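Local coordinates for protein glcnac-alpha-1,4-gal-releasing endo-beta-galactosidase (Clostridium perfringens, PDB 1UPS) that binds calcium and probably acts as an endo-beta-galactosidase that releases GlcNAc-alpha-1,4-Gal from glycans, at residues F302-Y314 and E345-H358. Numbering follows the deposited sequence.
Sequences FLYIEENNDKVSY and EYLNIENQTGYIEH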
loop_
_atom_site.group_PDB
_atom_site.type_symbol
_atom_site.label_atom_id
_atom_site.label_comp_id
_atom_site.label_asym_id
_atom_site.label_seq_id
_atom_site.Cartn_x
_atom_site.Cartn_y
_atom_site.Cartn_z
ATOM N N PHE A 302 -4.602 28.448 7.860
ATOM C CA PHE A 302 -5.503 27.350 8.206
ATOM C C PHE A 302 -6.894 27.531 7.605
ATOM O O PHE A 302 -7.395 28.646 7.518
ATOM C CB PHE A 302 -5.606 27.259 9.738
ATOM C CG PHE A 302 -4.358 26.735 10.403
ATOM C CD1 PHE A 302 -3.308 27.602 10.752
ATOM C CD2 PHE A 302 -4.225 25.371 10.673
ATOM C CE1 PHE A 302 -2.141 27.106 11.387
ATOM C CE2 PHE A 302 -3.069 24.858 11.289
ATOM C CZ PHE A 302 -2.024 25.726 11.642
ATOM N N LEU A 303 -7.536 26.418 7.231
ATOM C CA LEU A 303 -8.904 26.446 6.715
ATOM C C LEU A 303 -9.945 26.592 7.812
ATOM O O LEU A 303 -9.880 25.905 8.828
ATOM C CB LEU A 303 -9.220 25.149 5.955
ATOM C CG LEU A 303 -8.306 24.840 4.782
ATOM C CD1 LEU A 303 -8.842 23.612 4.024
ATOM C CD2 LEU A 303 -8.195 26.071 3.877
ATOM N N TYR A 304 -10.912 27.471 7.577
ATOM C CA TYR A 304 -12.055 27.613 8.466
ATOM C C TYR A 304 -13.283 28.112 7.717
ATOM O O TYR A 304 -13.174 28.634 6.608
ATOM C CB TYR A 304 -11.717 28.534 9.657
ATOM C CG TYR A 304 -11.529 29.999 9.301
ATOM C CD1 TYR A 304 -12.572 30.917 9.474
ATOM C CD2 TYR A 304 -10.301 30.476 8.823
ATOM C CE1 TYR A 304 -12.401 32.269 9.172
ATOM C CE2 TYR A 304 -10.122 31.843 8.521
ATOM C CZ TYR A 304 -11.176 32.721 8.691
ATOM O OH TYR A 304 -11.023 34.062 8.391
ATOM N N ILE A 305 -14.457 27.933 8.326
ATOM C CA ILE A 305 -15.704 28.445 7.760
ATOM C C ILE A 305 -16.213 29.573 8.633
ATOM O O ILE A 305 -16.418 29.390 9.839
ATOM C CB ILE A 305 -16.762 27.334 7.642
ATOM C CG1 ILE A 305 -16.342 26.314 6.581
ATOM C CG2 ILE A 305 -18.132 27.918 7.263
ATOM C CD1 ILE A 305 -17.308 25.142 6.448
ATOM N N GLU A 306 -16.383 30.733 8.004
ATOM C CA GLU A 306 -16.900 31.948 8.626
ATOM C C GLU A 306 -18.427 31.974 8.487
ATOM O O GLU A 306 -18.968 31.527 7.482
ATOM C CB GLU A 306 -16.285 33.150 7.897
ATOM C CG GLU A 306 -16.407 34.489 8.601
ATOM C CD GLU A 306 -15.776 35.629 7.814
ATOM O OE1 GLU A 306 -15.313 36.607 8.449
ATOM O OE2 GLU A 306 -15.751 35.567 6.562
ATOM N N GLU A 307 -19.120 32.499 9.496
ATOM C CA GLU A 307 -20.571 32.630 9.432
ATOM C C GLU A 307 -20.964 33.563 8.293
ATOM O O GLU A 307 -20.279 34.561 8.034
ATOM C CB GLU A 307 -21.115 33.168 10.763
ATOM C CG GLU A 307 -21.727 32.102 11.651
ATOM C CD GLU A 307 -22.214 32.665 12.974
ATOM O OE1 GLU A 307 -23.315 33.274 12.998
ATOM O OE2 GLU A 307 -21.493 32.495 13.987
ATOM N N ASN A 308 -22.064 33.225 7.620
ATOM C CA ASN A 308 -22.584 33.981 6.470
ATOM C C ASN A 308 -21.586 34.216 5.335
ATOM O O ASN A 308 -21.551 35.293 4.725
ATOM C CB ASN A 308 -23.242 35.289 6.920
ATOM C CG ASN A 308 -24.550 35.053 7.623
ATOM O OD1 ASN A 308 -25.513 34.563 7.022
ATOM N ND2 ASN A 308 -24.598 35.383 8.910
ATOM N N ASN A 309 -20.773 33.193 5.073
ATOM C CA ASN A 309 -19.799 33.207 3.994
ATOM C C ASN A 309 -19.949 31.896 3.230
ATOM O O ASN A 309 -19.751 30.823 3.800
ATOM C CB ASN A 309 -18.377 33.339 4.561
ATOM C CG ASN A 309 -17.348 33.711 3.500
ATOM O OD1 ASN A 309 -17.507 33.386 2.322
ATOM N ND2 ASN A 309 -16.274 34.395 3.921
ATOM N N ASP A 310 -20.324 31.982 1.954
ATOM C CA ASP A 310 -20.506 30.771 1.149
ATOM C C ASP A 310 -19.196 30.177 0.614
ATOM O O ASP A 310 -19.210 29.136 -0.035
ATOM C CB ASP A 310 -21.532 30.981 0.025
ATOM C CG ASP A 310 -21.103 32.017 -0.998
ATOM O OD1 ASP A 310 -21.906 32.274 -1.939
ATOM O OD2 ASP A 310 -20.009 32.631 -0.966
ATOM N N LYS A 311 -18.072 30.835 0.898
ATOM C CA LYS A 311 -16.755 30.280 0.561
ATOM C C LYS A 311 -16.133 29.645 1.800
ATOM O O LYS A 311 -16.617 29.863 2.920
ATOM C CB LYS A 311 -15.834 31.385 0.030
ATOM C CG LYS A 311 -16.425 32.130 -1.162
ATOM C CD LYS A 311 -15.574 32.003 -2.415
ATOM C CE LYS A 311 -16.316 32.501 -3.648
ATOM N NZ LYS A 311 -16.981 33.813 -3.414
ATOM N N VAL A 312 -15.059 28.880 1.609
ATOM C CA VAL A 312 -14.251 28.400 2.735
ATOM C C VAL A 312 -13.060 29.355 2.874
ATOM O O VAL A 312 -12.363 29.615 1.901
ATOM C CB VAL A 312 -13.771 26.941 2.519
ATOM C CG1 VAL A 312 -12.952 26.443 3.698
ATOM C CG2 VAL A 312 -14.973 26.027 2.279
ATOM N N SER A 313 -12.856 29.894 4.072
ATOM C CA SER A 313 -11.802 30.876 4.321
ATOM C C SER A 313 -10.478 30.213 4.697
ATOM O O SER A 313 -10.440 29.048 5.095
ATOM C CB SER A 313 -12.224 31.816 5.464
ATOM O OG SER A 313 -13.420 32.527 5.149
ATOM N N TYR A 314 -9.385 30.955 4.564
ATOM C CA TYR A 314 -8.155 30.568 5.239
ATOM C C TYR A 314 -7.570 31.791 5.927
ATOM O O TYR A 314 -7.797 32.929 5.493
ATOM C CB TYR A 314 -7.126 29.908 4.297
ATOM C CG TYR A 314 -6.584 30.806 3.195
ATOM C CD1 TYR A 314 -5.675 31.832 3.487
ATOM C CD2 TYR A 314 -6.966 30.623 1.870
ATOM C CE1 TYR A 314 -5.172 32.668 2.501
ATOM C CE2 TYR A 314 -6.455 31.454 0.851
ATOM C CZ TYR A 314 -5.561 32.470 1.184
ATOM O OH TYR A 314 -5.047 33.316 0.228
ATOM N N GLU A 345 -20.909 20.549 7.722
ATOM C CA GLU A 345 -20.990 20.585 6.258
ATOM C C GLU A 345 -19.795 19.891 5.599
ATOM O O GLU A 345 -18.696 19.876 6.163
ATOM C CB GLU A 345 -21.069 22.034 5.758
ATOM C CG GLU A 345 -22.312 22.806 6.205
ATOM C CD GLU A 345 -22.198 24.298 5.945
ATOM O OE1 GLU A 345 -23.153 24.888 5.383
ATOM O OE2 GLU A 345 -21.166 24.892 6.316
ATOM N N TYR A 346 -20.030 19.323 4.413
ATOM C CA TYR A 346 -18.988 18.693 3.595
ATOM C C TYR A 346 -18.454 19.641 2.540
ATOM O O TYR A 346 -19.212 20.352 1.889
ATOM C CB TYR A 346 -19.552 17.495 2.838
ATOM C CG TYR A 346 -19.955 16.326 3.693
ATOM C CD1 TYR A 346 -21.229 15.762 3.568
ATOM C CD2 TYR A 346 -19.064 15.751 4.596
ATOM C CE1 TYR A 346 -21.611 14.663 4.345
ATOM C CE2 TYR A 346 -19.433 14.660 5.378
ATOM C CZ TYR A 346 -20.700 14.116 5.245
ATOM O OH TYR A 346 -21.063 13.028 6.016
ATOM N N LEU A 347 -17.144 19.602 2.333
ATOM C CA LEU A 347 -16.537 20.330 1.231
ATOM C C LEU A 347 -16.891 19.664 -0.094
ATOM O O LEU A 347 -16.732 18.458 -0.239
ATOM C CB LEU A 347 -15.021 20.368 1.407
ATOM C CG LEU A 347 -14.573 21.078 2.689
ATOM C CD1 LEU A 347 -13.047 21.317 2.628
ATOM C CD2 LEU A 347 -15.341 22.387 2.889
ATOM N N ASN A 348 -17.369 20.453 -1.050
ATOM C CA ASN A 348 -17.815 19.904 -2.328
ATOM C C ASN A 348 -17.714 20.915 -3.445
ATOM O O ASN A 348 -17.478 22.094 -3.185
ATOM C CB ASN A 348 -19.254 19.381 -2.217
ATOM C CG ASN A 348 -20.263 20.492 -2.113
ATOM O OD1 ASN A 348 -20.845 20.902 -3.120
ATOM N ND2 ASN A 348 -20.474 21.002 -0.893
ATOM N N ILE A 349 -17.888 20.446 -4.685
ATOM C CA ILE A 349 -17.828 21.323 -5.868
ATOM C C ILE A 349 -19.036 21.152 -6.809
ATOM O O ILE A 349 -18.922 21.347 -8.027
ATOM C CB ILE A 349 -16.479 21.181 -6.642
ATOM C CG1 ILE A 349 -16.336 19.805 -7.309
ATOM C CG2 ILE A 349 -15.279 21.499 -5.713
ATOM C CD1 ILE A 349 -15.147 19.697 -8.292
ATOM N N GLU A 350 -20.189 20.828 -6.233
ATOM C CA GLU A 350 -21.394 20.518 -7.032
ATOM C C GLU A 350 -21.756 21.572 -8.089
ATOM O O GLU A 350 -22.111 21.223 -9.227
ATOM C CB GLU A 350 -22.599 20.242 -6.121
ATOM C CG GLU A 350 -23.809 19.642 -6.859
ATOM C CD GLU A 350 -23.637 18.180 -7.241
ATOM O OE1 GLU A 350 -24.534 17.635 -7.939
ATOM O OE2 GLU A 350 -22.619 17.552 -6.861
ATOM N N ASN A 351 -21.666 22.852 -7.721
ATOM C CA ASN A 351 -22.059 23.923 -8.634
ATOM C C ASN A 351 -20.939 24.422 -9.555
ATOM O O ASN A 351 -21.174 25.300 -10.400
ATOM C CB ASN A 351 -22.721 25.081 -7.869
ATOM C CG ASN A 351 -24.095 24.715 -7.325
ATOM O OD1 ASN A 351 -25.033 24.451 -8.093
ATOM N ND2 ASN A 351 -24.228 24.711 -5.995
ATOM N N GLN A 352 -19.738 23.857 -9.387
ATOM C CA GLN A 352 -18.583 24.132 -10.252
ATOM C C GLN A 352 -18.352 25.635 -10.459
ATOM O O GLN A 352 -18.388 26.147 -11.597
ATOM C CB GLN A 352 -18.720 23.414 -11.605
ATOM C CG GLN A 352 -18.752 21.889 -11.513
ATOM C CD GLN A 352 -18.766 21.233 -12.887
ATOM O OE1 GLN A 352 -17.714 21.062 -13.502
ATOM N NE2 GLN A 352 -19.960 20.894 -13.381
ATOM N N THR A 353 -18.116 26.326 -9.351
ATOM C CA THR A 353 -17.948 27.775 -9.337
ATOM C C THR A 353 -16.485 28.233 -9.396
ATOM O O THR A 353 -16.209 29.451 -9.443
ATOM C CB THR A 353 -18.564 28.352 -8.053
ATOM O OG1 THR A 353 -17.768 27.953 -6.920
ATOM C CG2 THR A 353 -19.946 27.750 -7.782
ATOM N N GLY A 354 -15.568 27.267 -9.375
ATOM C CA GLY A 354 -14.146 27.537 -9.230
ATOM C C GLY A 354 -13.702 27.582 -7.772
ATOM O O GLY A 354 -12.499 27.629 -7.493
ATOM N N TYR A 355 -14.673 27.569 -6.854
ATOM C CA TYR A 355 -14.399 27.620 -5.413
ATOM C C TYR A 355 -14.982 26.427 -4.686
ATOM O O TYR A 355 -16.030 25.889 -5.082
ATOM C CB TYR A 355 -14.938 28.929 -4.797
ATOM C CG TYR A 355 -14.288 30.157 -5.394
ATOM C CD1 TYR A 355 -13.084 30.660 -4.877
ATOM C CD2 TYR A 355 -14.857 30.799 -6.498
ATOM C CE1 TYR A 355 -12.469 31.787 -5.448
ATOM C CE2 TYR A 355 -14.258 31.914 -7.078
ATOM C CZ TYR A 355 -13.064 32.407 -6.553
ATOM O OH TYR A 355 -12.475 33.523 -7.131
ATOM N N ILE A 356 -14.313 26.002 -3.615
ATOM C CA ILE A 356 -14.849 24.938 -2.775
ATOM C C ILE A 356 -16.108 25.462 -2.086
ATOM O O ILE A 356 -16.097 26.557 -1.510
ATOM C CB ILE A 356 -13.809 24.479 -1.710
ATOM C CG1 ILE A 356 -12.532 23.955 -2.378
ATOM C CG2 ILE A 356 -14.418 23.401 -0.791
ATOM C CD1 ILE A 356 -12.736 22.661 -3.192
ATOM N N GLU A 357 -17.182 24.673 -2.147
ATOM C CA GLU A 357 -18.443 24.995 -1.482
ATOM C C GLU A 357 -18.552 24.207 -0.180
ATOM O O GLU A 357 -17.827 23.234 0.020
ATOM C CB GLU A 357 -19.628 24.632 -2.401
ATOM C CG GLU A 357 -19.602 25.362 -3.736
ATOM C CD GLU A 357 -20.680 24.870 -4.683
ATOM O OE1 GLU A 357 -21.873 25.113 -4.383
ATOM O OE2 GLU A 357 -20.332 24.230 -5.704
ATOM N N HIS A 358 -19.454 24.622 0.703
ATOM C CA HIS A 358 -19.734 23.856 1.920
ATOM C C HIS A 358 -21.234 23.764 2.194
ATOM O O HIS A 358 -21.928 24.782 2.230
ATOM C CB HIS A 358 -19.012 24.436 3.151
ATOM C CG HIS A 358 -19.251 25.898 3.373
ATOM N ND1 HIS A 358 -20.259 26.370 4.186
ATOM C CD2 HIS A 358 -18.607 26.995 2.900
ATOM C CE1 HIS A 358 -20.235 27.691 4.198
ATOM N NE2 HIS A 358 -19.243 28.098 3.426
HETATM O O HOH W 1 -20.995 26.941 -0.033
HETATM O O HOH W 2 -18.018 28.547 -2.353
HETATM O O HOH W 3 -14.181 28.505 -1.059
#
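Two beta hairpins of what is probably a ricin-like beta-trefoil domain meet here, 302-314 and 345-358, and the imidazole of H358 reaches from the second hairpin to the turn of the first. Its NE2 hydrogen-bonds to N309 O at 2.8 Å, with the acceptor in the ring plane and the N-H meeting a lone pair of the carbonyl; a weak second bond runs from NE2 to K311 O at 3.2 Å. The other ring nitrogen, ND1, donates to E345 OE2 at 2.7 Å, reaching that oxygen from above the carboxylate plane. Bonds at both nitrogens fix the ring's rotation, and two donating N-H groups beside a carboxylate would be consistent with a protonated imidazole. I305 lies over one face: CG2 makes a CH-pi contact 4.0 Å from the H358 ring centroid, while CD1 rests against CG. With chi1 at 53°, H358 CG is flanked by its own backbone N and C. N309 ND2 donates to E306 OE2 across the type II turn E306-N309, and an Asx turn follows, N309 OD1 accepting from K311 N. Farther along, the bent K311 chain lays CE over the Y355 ring, 3.7 Å from its centroid, with NZ in cation-pi range; the Y355 hydroxyl bonds to E397. Inward, V312 CG2 packs on L347 CD2 at 3.7 Å and on I356 CG2. No direct backbone hydrogen bond joins these two segments; single waters bridge D310 O to H358 N, D310 O to I356 O, and V312 N to I356 O. Such side-chain and water-mediated packing between separate two-stranded hairpins is consistent with the hairpin triplet of a beta-trefoil, as in ricin-like domains.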